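Local coordinates for NANS (YJHS), A 9-O-acetyl N-acetylneuraminic acid esterase (PDB 3PT5), which hydrolyses the 9-O-acetyl group of 9-O-acetyl N-acetylneuraminic acid, probably allowing Escherichia coli to grow on this sialic acid of host mucosa, at residues Val23-Gly28 against Val127-Gly132; Ile52-Arg57 against Cys79-Gln84; Thr61-Pro66 against Met86-His91; Ile74-Cys79 against Gly105-Ile110. One frame throughout, in Å; residues are numbered along the deposited sequence.

Interaction 1 (Val23-Gly28 against Val127-Gly132)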
# COMPACT_ATOMS: atom_id res chain seq x y z
N VAL A 23 7.58 -6.43 -10.58
CA VAL A 23 6.80 -5.21 -10.32
C VAL A 23 5.56 -5.59 -9.51
O VAL A 23 4.85 -6.54 -9.84
CB VAL A 23 6.41 -4.49 -11.64
CG1 VAL A 23 5.42 -3.37 -11.37
CG2 VAL A 23 7.65 -3.95 -12.39
N LEU A 24 5.32 -4.85 -8.41
CA LEU A 24 4.12 -5.05 -7.61
C LEU A 24 3.50 -3.67 -7.38
O LEU A 24 4.18 -2.77 -6.92
CB LEU A 24 4.48 -5.71 -6.27
CG LEU A 24 3.36 -6.16 -5.34
CD1 LEU A 24 2.65 -7.43 -5.90
CD2 LEU A 24 3.94 -6.44 -3.96
N THR A 25 2.23 -3.50 -7.77
CA THR A 25 1.51 -2.25 -7.53
C THR A 25 0.82 -2.34 -6.17
O THR A 25 0.31 -3.36 -5.81
CB THR A 25 0.47 -2.01 -8.63
OG1 THR A 25 1.18 -1.78 -9.86
CG2 THR A 25 -0.38 -0.77 -8.34
N VAL A 26 0.83 -1.24 -5.42
CA VAL A 26 0.22 -1.19 -4.09
C VAL A 26 -0.76 -0.04 -4.14
O VAL A 26 -0.37 1.07 -4.51
CB VAL A 26 1.27 -1.00 -2.97
CG1 VAL A 26 0.58 -0.98 -1.60
CG2 VAL A 26 2.26 -2.15 -3.02
N ALA A 27 -2.03 -0.31 -3.84
CA ALA A 27 -3.05 0.73 -4.02
C ALA A 27 -4.18 0.59 -3.00
O ALA A 27 -4.32 -0.45 -2.31
CB ALA A 27 -3.59 0.66 -5.45
N GLY A 28 -4.99 1.65 -2.89
CA GLY A 28 -6.09 1.67 -1.98
C GLY A 28 -6.12 2.89 -1.10
O GLY A 28 -5.68 3.96 -1.51
N VAL A 127 5.03 -0.02 -7.04
CA VAL A 127 4.32 1.10 -7.65
C VAL A 127 3.25 1.62 -6.64
O VAL A 127 2.15 1.09 -6.58
CB VAL A 127 3.67 0.71 -9.03
CG1 VAL A 127 3.01 1.93 -9.70
CG2 VAL A 127 4.73 0.09 -9.97
N PRO A 128 3.62 2.62 -5.81
CA PRO A 128 2.72 3.06 -4.75
C PRO A 128 1.67 4.04 -5.28
O PRO A 128 2.02 5.13 -5.77
CB PRO A 128 3.67 3.67 -3.69
CG PRO A 128 4.90 4.02 -4.43
CD PRO A 128 4.94 3.28 -5.73
N CYS A 129 0.41 3.63 -5.16
CA CYS A 129 -0.74 4.40 -5.63
C CYS A 129 -1.87 4.48 -4.61
O CYS A 129 -3.02 4.26 -4.97
CB CYS A 129 -1.27 3.83 -6.95
SG CYS A 129 -0.02 3.71 -8.25
N CYS A 130 -1.54 4.76 -3.35
CA CYS A 130 -2.55 4.81 -2.29
C CYS A 130 -2.90 6.23 -1.91
O CYS A 130 -2.10 7.15 -2.08
CB CYS A 130 -2.04 4.09 -1.05
SG CYS A 130 -1.40 2.43 -1.32
N ARG A 131 -4.09 6.40 -1.35
CA ARG A 131 -4.54 7.71 -0.92
C ARG A 131 -5.42 7.50 0.32
O ARG A 131 -6.46 6.87 0.25
CB ARG A 131 -5.31 8.40 -2.07
CG ARG A 131 -6.07 9.69 -1.67
CD ARG A 131 -5.07 10.64 -1.11
NE ARG A 131 -5.50 12.04 -1.07
CZ ARG A 131 -5.93 12.66 0.02
NH1 ARG A 131 -6.03 12.02 1.18
NH2 ARG A 131 -6.25 13.95 -0.06
N GLY A 132 -4.98 8.02 1.46
CA GLY A 132 -5.82 7.95 2.68
C GLY A 132 -7.14 8.63 2.42
O GLY A 132 -7.19 9.65 1.71
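With chi1 at -66°, Thr25 sets OG1 beside its own backbone N and CG2 beside its carbonyl carbon, so that both branches meet Val127: OG1 lies 3.6 Å from Val127 CB, and CG2 rests on Val127 O. In Val127 (chi1 -176°) it is CG2 that takes the corresponding place, anti to the carbonyl carbon, which carries that methyl toward Val23, where it meets Val23 CG1 at 3.8 Å. The Thr25 hydroxyl has its polar partner in the Thr171 hydroxyl of helix 162-176, the helix that packs over this face. Between the backbones, Val127 makes both bonds of its parallel bridge with Thr25, N to Leu24 O (2.9 Å) and O from Val26 N (2.9 Å). Cys129 N then reaches Val26 O at 2.8 Å, with a C=O...N angle of 176°. These are two parallel neighbours in the middle of the mixed sheet of an SGNH hydrolase, a three-layer alpha/beta/alpha fold whose active sites form at the carboxyl ends of such strands. Farther along, Arg131 N donates to Gly28 O at 2.9 Å. Gly28 has backbone angles at which a side chain would run into the carbonyl O of Ala27. On the face shared with Val26 and Pro128, Cys130 folds its thiol back over the first strand, SG 3.6 Å from Ala27 CA and 4.0 Å from Val26 CG1. Cys130 N donates to the Asp82 carboxylate (OD1), whereas the buried Cys129 O has no polar partner in the model.

Interaction 2 (Ile52-Arg57 against Cys79-Gln84)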
# COMPACT_ATOMS: atom_id res chain seq x y z
N ILE A 52 15.68 -2.93 -3.95
CA ILE A 52 14.24 -2.74 -3.72
C ILE A 52 13.91 -1.27 -3.94
O ILE A 52 14.41 -0.42 -3.20
CB ILE A 52 13.85 -3.14 -2.30
CG1 ILE A 52 14.15 -4.62 -2.08
CG2 ILE A 52 12.35 -2.83 -2.03
CD1 ILE A 52 13.85 -5.11 -0.69
N LYS A 53 13.12 -1.02 -4.97
CA LYS A 53 12.88 0.32 -5.52
C LYS A 53 11.40 0.65 -5.56
O LYS A 53 10.55 -0.21 -5.30
CB LYS A 53 13.48 0.41 -6.94
CG LYS A 53 14.93 0.07 -7.03
CD LYS A 53 15.81 1.12 -6.37
CE LYS A 53 17.28 0.78 -6.62
NZ LYS A 53 18.13 1.57 -5.67
N GLN A 54 11.11 1.93 -5.82
CA GLN A 54 9.74 2.37 -6.04
C GLN A 54 9.73 3.39 -7.14
O GLN A 54 10.77 3.95 -7.47
CB GLN A 54 9.12 2.93 -4.75
CG GLN A 54 9.79 4.27 -4.26
CD GLN A 54 9.19 4.79 -2.99
OE1 GLN A 54 7.96 4.91 -2.88
NE2 GLN A 54 10.05 5.13 -2.00
N LEU A 55 8.56 3.64 -7.71
CA LEU A 55 8.39 4.76 -8.62
C LEU A 55 8.13 6.03 -7.83
O LEU A 55 7.17 6.11 -7.08
CB LEU A 55 7.27 4.51 -9.63
CG LEU A 55 7.41 3.46 -10.74
CD1 LEU A 55 6.26 3.66 -11.71
CD2 LEU A 55 8.71 3.57 -11.50
N ALA A 56 8.99 7.03 -8.03
CA ALA A 56 8.88 8.30 -7.28
C ALA A 56 7.64 9.11 -7.62
O ALA A 56 7.05 8.97 -8.67
CB ALA A 56 10.11 9.17 -7.52
N ARG A 57 7.29 10.01 -6.69
CA ARG A 57 6.16 10.91 -6.86
C ARG A 57 6.54 12.31 -6.38
O ARG A 57 6.25 13.29 -7.08
CB ARG A 57 4.92 10.43 -6.10
CG ARG A 57 3.68 11.28 -6.38
CD ARG A 57 2.44 10.81 -5.61
NE ARG A 57 2.13 9.39 -5.83
CZ ARG A 57 1.36 8.95 -6.81
NH1 ARG A 57 1.12 7.64 -6.94
NH2 ARG A 57 0.78 9.81 -7.64
N CYS A 79 8.25 4.75 4.25
CA CYS A 79 7.17 5.71 4.01
C CYS A 79 7.13 6.07 2.53
O CYS A 79 7.78 7.03 2.11
CB CYS A 79 7.38 6.96 4.89
SG CYS A 79 5.92 8.00 4.95
N PRO A 80 6.41 5.26 1.71
CA PRO A 80 6.51 5.36 0.26
C PRO A 80 5.85 6.58 -0.39
O PRO A 80 5.16 7.37 0.25
CB PRO A 80 5.79 4.08 -0.23
CG PRO A 80 5.83 3.13 0.93
CD PRO A 80 5.66 4.06 2.12
N HIS A 81 6.05 6.66 -1.70
CA HIS A 81 5.59 7.74 -2.55
C HIS A 81 4.15 7.57 -3.02
O HIS A 81 3.84 7.64 -4.19
CB HIS A 81 6.56 7.89 -3.71
CG HIS A 81 7.77 8.71 -3.38
ND1 HIS A 81 8.53 8.53 -2.25
CD2 HIS A 81 8.33 9.75 -4.06
CE1 HIS A 81 9.52 9.41 -2.24
NE2 HIS A 81 9.42 10.15 -3.33
N ASP A 82 3.26 7.33 -2.06
CA ASP A 82 1.84 7.26 -2.38
C ASP A 82 1.30 8.64 -2.72
O ASP A 82 2.00 9.65 -2.57
CB ASP A 82 1.11 6.59 -1.21
CG ASP A 82 1.43 5.07 -1.12
OD1 ASP A 82 1.04 4.34 -2.05
OD2 ASP A 82 2.06 4.60 -0.13
N VAL A 83 0.05 8.70 -3.20
CA VAL A 83 -0.57 9.96 -3.59
C VAL A 83 -0.64 10.91 -2.40
O VAL A 83 -0.42 12.14 -2.55
CB VAL A 83 -1.99 9.72 -4.13
CG1 VAL A 83 -2.61 11.02 -4.62
CG2 VAL A 83 -1.96 8.67 -5.24
N GLN A 84 -0.94 10.36 -1.23
CA GLN A 84 -0.82 11.13 0.00
C GLN A 84 0.56 11.02 0.63
O GLN A 84 1.06 9.92 0.89
CB GLN A 84 -1.87 10.68 1.00
CG GLN A 84 -1.94 11.58 2.20
CD GLN A 84 -2.85 11.02 3.25
OE1 GLN A 84 -3.28 9.86 3.17
NE2 GLN A 84 -3.12 11.82 4.28
O HOH W 1 10.36 6.70 0.32
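His81 N donates to Gln54 OE1 at 2.8 Å, arriving tilted 23° from the plane of that carbonyl. The other end of the same amide is held as well: Gln54 NE2 donates to Pro75 O and to a water, 2.8 Å away, that passes the link on to Cys79 O. Anchored at both ends, the amide has its rotation fixed; the side chains of Gln54 and His81 cross at about a right angle, with the amide and imidazole planes 67° apart. Here a loop is being fastened to the end of strand 52-55, a strand near the edge of the SGNH-hydrolase sheet, just as the loop makes an inverse gamma turn centred on His81. The imidazole runs on past Ala56, stacks with Phe58 and gives NE2 to His60 O. Arg57 takes the far side of the turn. Its chain bends at chi3, bringing NE within 2.9 Å of His81 O; that oxygen lies close to the guanidinium plane, although NE itself stands well above the His81 carbonyl plane. Val83 CG2 sits 3.5 Å over one face of the guanidinium, toward its rim. Beyond the two segments, Arg57 NH2 forms a salt bridge with Asp166 and NH1 donates to Pro128 O.

Interaction 3 (Thr61-Pro66 against Met86-His91)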
# COMPACT_ATOMS: atom_id res chain seq x y z
N THR A 61 13.27 12.43 -2.52
CA THR A 61 13.03 11.03 -2.17
C THR A 61 12.43 10.93 -0.77
O THR A 61 11.60 10.04 -0.50
CB THR A 61 14.30 10.18 -2.27
OG1 THR A 61 15.32 10.71 -1.43
CG2 THR A 61 14.77 10.16 -3.69
N HIS A 62 12.83 11.86 0.09
CA HIS A 62 12.38 11.97 1.47
C HIS A 62 12.80 13.37 1.95
O HIS A 62 13.58 14.04 1.25
CB HIS A 62 12.99 10.86 2.35
CG HIS A 62 14.49 10.86 2.39
ND1 HIS A 62 15.21 11.51 3.37
CD2 HIS A 62 15.40 10.23 1.61
CE1 HIS A 62 16.50 11.30 3.17
NE2 HIS A 62 16.64 10.55 2.10
N PRO A 63 12.30 13.82 3.12
CA PRO A 63 12.64 15.19 3.50
C PRO A 63 14.16 15.33 3.72
O PRO A 63 14.76 14.58 4.51
CB PRO A 63 11.84 15.42 4.79
CG PRO A 63 10.73 14.37 4.72
CD PRO A 63 11.34 13.21 4.06
N GLY A 64 14.77 16.23 2.96
CA GLY A 64 16.20 16.47 3.08
C GLY A 64 17.02 15.56 2.20
O GLY A 64 18.25 15.61 2.25
N GLY A 65 16.34 14.78 1.36
CA GLY A 65 17.00 13.81 0.49
C GLY A 65 17.15 14.37 -0.92
O GLY A 65 16.72 15.50 -1.19
N PRO A 66 17.70 13.58 -1.84
CA PRO A 66 17.88 14.05 -3.22
C PRO A 66 16.60 14.41 -3.97
O PRO A 66 15.54 13.86 -3.69
CB PRO A 66 18.54 12.88 -3.94
CG PRO A 66 18.82 11.85 -2.95
CD PRO A 66 18.34 12.27 -1.59
N MET A 86 2.98 11.10 3.55
CA MET A 86 2.99 10.95 5.01
C MET A 86 4.37 11.20 5.63
O MET A 86 4.55 11.01 6.83
CB MET A 86 2.51 9.54 5.40
CG MET A 86 1.13 9.13 4.87
SD MET A 86 -0.20 10.23 5.38
CE MET A 86 -0.37 9.70 7.09
N GLN A 87 5.35 11.61 4.82
CA GLN A 87 6.74 11.59 5.24
C GLN A 87 7.09 12.60 6.32
O GLN A 87 8.12 12.44 6.97
CB GLN A 87 7.67 11.75 4.04
CG GLN A 87 7.51 10.67 2.96
CD GLN A 87 8.60 10.79 1.96
OE1 GLN A 87 9.00 11.91 1.61
NE2 GLN A 87 9.06 9.66 1.44
N SER A 88 6.23 13.59 6.53
CA SER A 88 6.40 14.57 7.61
C SER A 88 5.58 14.29 8.89
O SER A 88 5.64 15.06 9.85
CB SER A 88 6.14 16.01 7.09
OG SER A 88 7.10 16.36 6.09
N TYR A 89 4.85 13.18 8.92
CA TYR A 89 4.14 12.81 10.13
C TYR A 89 5.09 12.11 11.10
O TYR A 89 4.91 10.93 11.39
CB TYR A 89 2.98 11.88 9.80
CG TYR A 89 1.77 12.57 9.23
CD1 TYR A 89 1.71 12.89 7.88
CD2 TYR A 89 0.68 12.88 10.04
CE1 TYR A 89 0.58 13.50 7.32
CE2 TYR A 89 -0.46 13.48 9.50
CZ TYR A 89 -0.49 13.82 8.15
OH TYR A 89 -1.61 14.43 7.60
N HIS A 90 6.11 12.82 11.57
CA HIS A 90 7.15 12.19 12.39
C HIS A 90 6.63 11.75 13.73
O HIS A 90 5.76 12.42 14.34
CB HIS A 90 8.32 13.15 12.64
CG HIS A 90 8.87 13.78 11.40
ND1 HIS A 90 9.12 13.07 10.24
CD2 HIS A 90 9.23 15.06 11.14
CE1 HIS A 90 9.59 13.89 9.31
NE2 HIS A 90 9.68 15.10 9.85
N HIS A 91 7.20 10.64 14.21
CA HIS A 91 7.00 10.21 15.56
C HIS A 91 7.71 11.20 16.51
O HIS A 91 8.80 11.69 16.19
CB HIS A 91 7.63 8.82 15.71
CG HIS A 91 7.28 8.15 16.98
ND1 HIS A 91 7.94 8.41 18.16
CD2 HIS A 91 6.34 7.22 17.27
CE1 HIS A 91 7.44 7.66 19.12
NE2 HIS A 91 6.46 6.93 18.61
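Gln87 reaches across to Thr61, and its side-chain amide makes the one hydrogen bond of this contact, NE2 to Thr61 O at 3.2 Å with an N-H...O angle of 167°. The place of Thr61 O is less sure than the rest, so both length and angle should be taken with some reserve. NE2 also donates to Cys79 O, a second carbonyl acceptor, consistent with NE2 and OE1 being placed this way round. The side chain gets there by running out extended from CG (chi2 -171°). Van der Waals contacts fill in around it. The amide oxygen OE1 lies 3.4 Å from His62 CA and 3.6 Å from Pro63 CD, while the pyrrolidine ring crosses the root of the side chain, Pro63 CG being 4.1 Å from Gln87 CB. Farther out, Ser88 OG approaches the same CG more distantly. Backbone turns shape both partners. A type II turn runs from His62 to Gly65, closed by Gly65 N to His62 O (2.9 Å), and the His62 ring lays one face over Gly65 CA. In the other segment, a type I turn from Met86 to Tyr89 is closed by Tyr89 N to Met86 O (3.0 Å). The site is at the surface, its middle about 17 Å from the centre of the chain. There the loop joining strand 52-55 to strand 73-75 meets the long loop that leads from strand 73-75 to helix 107-114, and the ring of Tyr101 from that second loop meets the His62 ring with the planes almost parallel.

Interaction 4 (Ile74-Cys79 against Gly105-Ile110)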
# COMPACT_ATOMS: atom_id res chain seq x y z
N ILE A 74 13.64 5.02 -7.55
CA ILE A 74 14.31 5.46 -6.34
C ILE A 74 14.21 4.37 -5.25
O ILE A 74 13.43 3.42 -5.38
CB ILE A 74 13.75 6.83 -5.82
CG1 ILE A 74 12.29 6.67 -5.39
CG2 ILE A 74 13.91 7.90 -6.90
CD1 ILE A 74 11.76 7.84 -4.52
N PRO A 75 15.01 4.48 -4.19
CA PRO A 75 14.89 3.49 -3.12
C PRO A 75 13.50 3.44 -2.50
O PRO A 75 12.86 4.48 -2.29
CB PRO A 75 15.90 3.94 -2.08
CG PRO A 75 16.94 4.76 -2.87
CD PRO A 75 16.09 5.46 -3.93
N LEU A 76 13.03 2.23 -2.20
CA LEU A 76 11.78 2.10 -1.44
C LEU A 76 12.11 2.17 0.03
O LEU A 76 13.06 1.54 0.47
CB LEU A 76 11.08 0.79 -1.77
CG LEU A 76 9.89 0.42 -0.89
CD1 LEU A 76 8.74 1.38 -1.03
CD2 LEU A 76 9.45 -1.01 -1.26
N THR A 77 11.32 2.93 0.78
CA THR A 77 11.59 3.07 2.21
C THR A 77 10.32 2.76 3.00
O THR A 77 9.32 2.32 2.42
CB THR A 77 12.16 4.47 2.62
OG1 THR A 77 11.13 5.47 2.59
CG2 THR A 77 13.28 4.90 1.64
N HIS A 78 10.38 2.96 4.31
CA HIS A 78 9.20 2.69 5.16
C HIS A 78 8.01 3.61 4.91
O HIS A 78 6.88 3.28 5.30
CB HIS A 78 9.60 2.75 6.62
CG HIS A 78 10.07 4.11 7.04
ND1 HIS A 78 11.39 4.50 6.91
CD2 HIS A 78 9.40 5.17 7.55
CE1 HIS A 78 11.50 5.76 7.33
NE2 HIS A 78 10.32 6.19 7.71
N CYS A 79 8.25 4.75 4.25
CA CYS A 79 7.17 5.71 4.01
C CYS A 79 7.13 6.07 2.53
O CYS A 79 7.78 7.03 2.11
CB CYS A 79 7.38 6.96 4.89
SG CYS A 79 5.92 8.00 4.95
N GLY A 105 4.67 2.08 6.47
CA GLY A 105 3.82 1.27 5.58
C GLY A 105 4.48 -0.07 5.29
O GLY A 105 5.72 -0.15 5.32
N GLN A 106 3.68 -1.07 4.93
CA GLN A 106 4.16 -2.44 4.71
C GLN A 106 4.78 -2.71 3.35
O GLN A 106 5.25 -3.83 3.15
CB GLN A 106 3.03 -3.47 4.91
CG GLN A 106 1.84 -3.33 3.93
CD GLN A 106 0.71 -2.44 4.47
OE1 GLN A 106 0.96 -1.58 5.33
NE2 GLN A 106 -0.51 -2.64 3.99
N ALA A 107 4.76 -1.77 2.39
CA ALA A 107 5.25 -2.11 1.03
C ALA A 107 6.72 -2.58 1.11
O ALA A 107 7.12 -3.56 0.45
CB ALA A 107 5.14 -0.91 0.10
N LEU A 108 7.52 -1.89 1.93
CA LEU A 108 8.93 -2.24 2.06
C LEU A 108 9.12 -3.68 2.55
O LEU A 108 9.99 -4.40 2.07
CB LEU A 108 9.66 -1.27 2.99
CG LEU A 108 11.11 -1.61 3.35
CD1 LEU A 108 11.98 -1.64 2.07
CD2 LEU A 108 11.66 -0.56 4.32
N HIS A 109 8.29 -4.08 3.52
CA HIS A 109 8.40 -5.38 4.17
C HIS A 109 7.91 -6.51 3.30
O HIS A 109 8.48 -7.60 3.33
CB HIS A 109 7.66 -5.31 5.49
CG HIS A 109 8.05 -4.11 6.27
ND1 HIS A 109 7.31 -2.96 6.26
CD2 HIS A 109 9.19 -3.83 6.96
CE1 HIS A 109 7.93 -2.03 6.98
NE2 HIS A 109 9.07 -2.54 7.41
N ILE A 110 6.90 -6.22 2.49
CA ILE A 110 6.47 -7.17 1.43
C ILE A 110 7.63 -7.41 0.48
O ILE A 110 8.06 -8.55 0.29
CB ILE A 110 5.21 -6.69 0.72
CG1 ILE A 110 4.07 -6.72 1.73
CG2 ILE A 110 4.92 -7.58 -0.50
CD1 ILE A 110 2.80 -5.97 1.26
O HOH W 2 6.94 0.77 2.88
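The chain leaving strand 73-75 is tied to the approach to helix 107-114 by Gly105 N, which donates to His78 O at 2.8 Å, nearly along the C=O axis. Beside this bond a water joins three backbone atoms: it donates to Thr77 O (2.9 Å) and to Gly105 O, and accepts from Leu108 N in the first turn of the helix. Polar backbone atoms at a buried junction are satisfied in this way. Next to the water the side chains of Leu76 and Leu108 lie alongside one another, running in opposite senses. Leu76 pushes CD2 to within 3.6 Å of Leu108 CA, and its CD1 is 4.4 Å from Ala107 CB. Leu108, with CG anti to its backbone N (chi1 173°), straddles the strand's continuation: CD1 lies 3.7 Å from Leu76 O, CD2 3.7 Å from His78 N, and CB packs against Thr77 O. In the layered alpha/beta fold this is where a helix closes on the sheet next to its antiparallel edge strand; Leu76 and Ala107 both also rest on Ile126 of strand 122-130, the strand that follows the helix in the chain. The polar side chains of the loop turn elsewhere, His78 NE2 to Tyr101 O and Thr77 OG1 to the Tyr101 hydroxyl. Thr77 OG1 also takes a weak, 3.4 Å bond from Cys79 N.

In the fold
Interaction 1 brackets the others along the chain: its first segment precedes all of them and its second follows, while the segments of interactions 2, 3 and 4 alternate in between. Interactions 1, 2 and 4 reach the same mixed sheet, in which strands 73-75, 52-55, 122-130 and 20-28 lie side by side in that order. The centre of interaction 2 is about 8 Å from those of interactions 1 and 4, and it shares Cys79 with the latter. Interaction 3 lies farther out, its centre about 18 Å from that of interaction 1. The long loop between strand 73-75 and helix 107-114 is thus fastened repeatedly, from the buried sheet to the surface.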